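Local coordinates for protein exocyst complex component EXO70 (Saccharomyces cerevisiae, PDB 2B1E) that takes part in the secretory pathway as a subunit of the exocyst complex, which tethers secretory vesicles to sites of exocytosis, and contributes to assembly of that complex, at residues A[25-29]-A[44-48]. Residues are numbered along the deposited sequence; the frame is centred on the assembly and turned at random.
Sequences YEIIL and VVHKL
Tyr25 and Val44 face each other across two roughly antiparallel helical segments, 25-29 and 44-48, whose axes come within 10.5 Å at a crossing angle of -151°; the CA atoms of this pair are 6.6 Å apart. No hydrogen bond crosses the interface; the contact is made by apolar packing, with Tyr25 OH meeting the aliphatic part of Lys47. Val44 is its hub. With CG1 anti to the backbone N (chi1 169°), that methyl is carried into the angle between Tyr25 and Leu29, 3.7 Å from Tyr25 CB and 3.6 Å from Leu29 CG. Its other methyl, CG2, makes a looser contact with CG2 of Ile28 at the margin. Leu29 meets the opposite helix with its branched end: CG, CD1 and CD2 all touch Val44 CG1, while CD1 also meets Leu48 CD1 tip to tip at 3.6 Å. CD2 reaches on to Val45 CG2 at 4.0 Å, although the CB of that valine points away from the interface. Leu48 slides past Tyr25 in the opposite direction, bringing CD2 to 3.9 Å from ring atom CD2. With CG anti to the carbonyl carbon (chi1 -68°), the tyrosine ring extends toward Lys47. Lys47 CB comes up obliquely on the ring, near its rim, and Lys47 CD is 3.9 Å from Tyr25 OH; beyond this the aliphatic chain, bent at chi2, takes its end away from segment 25-29. The contact thus pairs helices 15-30 and 38-56 far from the centre of this elongated, helical rod without strands, within the N-terminal Exo70 family region. Helix 66-94 packs against both: Leu48 touches Leu75 and Leu78, Leu29 touches Ser82, and Glu26 forms a salt bridge with Arg81 and a hydrogen bond with His74.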
loop_
_atom_site.group_PDB
_atom_site.type_symbol
_atom_site.label_atom_id
_atom_site.label_comp_id
_atom_site.label_asym_id
_atom_site.label_seq_id
_atom_site.Cartn_x
_atom_site.Cartn_y
_atom_site.Cartn_z
ATOM N N TYR A 25 -27.203 -24.398 58.258
ATOM C CA TYR A 25 -26.502 -24.051 57.032
ATOM C C TYR A 25 -26.775 -22.601 56.658
ATOM O O TYR A 25 -25.899 -21.919 56.112
ATOM C CB TYR A 25 -26.917 -24.969 55.875
ATOM C CG TYR A 25 -26.465 -26.399 56.039
ATOM C CD1 TYR A 25 -25.158 -26.695 56.414
ATOM C CD2 TYR A 25 -27.345 -27.456 55.821
ATOM C CE1 TYR A 25 -24.734 -28.015 56.575
ATOM C CE2 TYR A 25 -26.933 -28.785 55.975
ATOM C CZ TYR A 25 -25.629 -29.054 56.354
ATOM O OH TYR A 25 -25.223 -30.357 56.520
ATOM N N GLU A 26 -27.985 -22.124 56.933
ATOM C CA GLU A 26 -28.293 -20.740 56.602
ATOM C C GLU A 26 -27.456 -19.780 57.445
ATOM O O GLU A 26 -27.031 -18.727 56.968
ATOM C CB GLU A 26 -29.771 -20.419 56.807
ATOM C CG GLU A 26 -30.086 -18.970 56.418
ATOM C CD GLU A 26 -31.560 -18.705 56.175
ATOM O OE1 GLU A 26 -31.886 -17.646 55.585
ATOM O OE2 GLU A 26 -32.394 -19.541 56.575
ATOM N N ILE A 27 -27.233 -20.141 58.703
ATOM C CA ILE A 27 -26.441 -19.300 59.587
ATOM C C ILE A 27 -25.028 -19.193 59.025
ATOM O O ILE A 27 -24.428 -18.112 58.996
ATOM C CB ILE A 27 -26.439 -19.877 61.031
ATOM C CG1 ILE A 27 -27.834 -19.689 61.639
ATOM C CG2 ILE A 27 -25.363 -19.193 61.879
ATOM C CD1 ILE A 27 -28.039 -20.311 63.013
ATOM N N ILE A 28 -24.498 -20.311 58.554
ATOM C CA ILE A 28 -23.155 -20.309 57.975
ATOM C C ILE A 28 -23.129 -19.410 56.740
ATOM O O ILE A 28 -22.300 -18.489 56.623
ATOM C CB ILE A 28 -22.726 -21.734 57.570
ATOM C CG1 ILE A 28 -22.646 -22.626 58.814
ATOM C CG2 ILE A 28 -21.375 -21.687 56.860
ATOM C CD1 ILE A 28 -22.243 -24.061 58.528
ATOM N N LEU A 29 -24.048 -19.678 55.819
ATOM C CA LEU A 29 -24.130 -18.909 54.581
ATOM C C LEU A 29 -24.320 -17.406 54.832
ATOM O O LEU A 29 -23.839 -16.578 54.057
ATOM C CB LEU A 29 -25.272 -19.447 53.712
ATOM C CG LEU A 29 -25.054 -20.842 53.111
ATOM C CD1 LEU A 29 -26.343 -21.329 52.463
ATOM C CD2 LEU A 29 -23.913 -20.794 52.077
ATOM N N VAL A 44 -21.777 -25.741 50.895
ATOM C CA VAL A 44 -22.980 -25.693 51.716
ATOM C C VAL A 44 -24.217 -25.584 50.820
ATOM O O VAL A 44 -25.243 -26.217 51.079
ATOM C CB VAL A 44 -22.945 -24.517 52.700
ATOM C CG1 VAL A 44 -24.318 -24.342 53.345
ATOM C CG2 VAL A 44 -21.893 -24.782 53.774
ATOM N N VAL A 45 -24.130 -24.789 49.759
ATOM C CA VAL A 45 -25.268 -24.674 48.858
ATOM C C VAL A 45 -25.535 -26.062 48.243
ATOM O O VAL A 45 -26.686 -26.450 48.060
ATOM C CB VAL A 45 -25.001 -23.635 47.757
ATOM C CG1 VAL A 45 -26.208 -23.524 46.838
ATOM C CG2 VAL A 45 -24.722 -22.260 48.401
ATOM N N HIS A 46 -24.479 -26.814 47.932
ATOM C CA HIS A 46 -24.667 -28.155 47.362
ATOM C C HIS A 46 -25.429 -29.040 48.365
ATOM O O HIS A 46 -26.299 -29.821 47.976
ATOM C CB HIS A 46 -23.320 -28.833 47.025
ATOM C CG HIS A 46 -22.632 -28.283 45.810
ATOM N ND1 HIS A 46 -23.301 -27.978 44.646
ATOM C CD2 HIS A 46 -21.323 -28.022 45.569
ATOM C CE1 HIS A 46 -22.436 -27.551 43.741
ATOM N NE2 HIS A 46 -21.229 -27.569 44.276
ATOM N N LYS A 47 -25.091 -28.932 49.649
ATOM C CA LYS A 47 -25.771 -29.723 50.676
ATOM C C LYS A 47 -27.272 -29.448 50.644
ATOM O O LYS A 47 -28.081 -30.364 50.724
ATOM C CB LYS A 47 -25.237 -29.387 52.074
ATOM C CG LYS A 47 -23.874 -29.982 52.417
ATOM C CD LYS A 47 -24.013 -31.404 52.935
ATOM C CE LYS A 47 -22.673 -31.974 53.380
ATOM N NZ LYS A 47 -22.829 -33.342 53.961
ATOM N N LEU A 48 -27.639 -28.175 50.533
ATOM C CA LEU A 48 -29.050 -27.789 50.504
ATOM C C LEU A 48 -29.741 -28.338 49.263
ATOM O O LEU A 48 -30.868 -28.845 49.325
ATOM C CB LEU A 48 -29.168 -26.267 50.528
ATOM C CG LEU A 48 -28.634 -25.575 51.784
ATOM C CD1 LEU A 48 -28.541 -24.078 51.526
ATOM C CD2 LEU A 48 -29.531 -25.867 52.978
#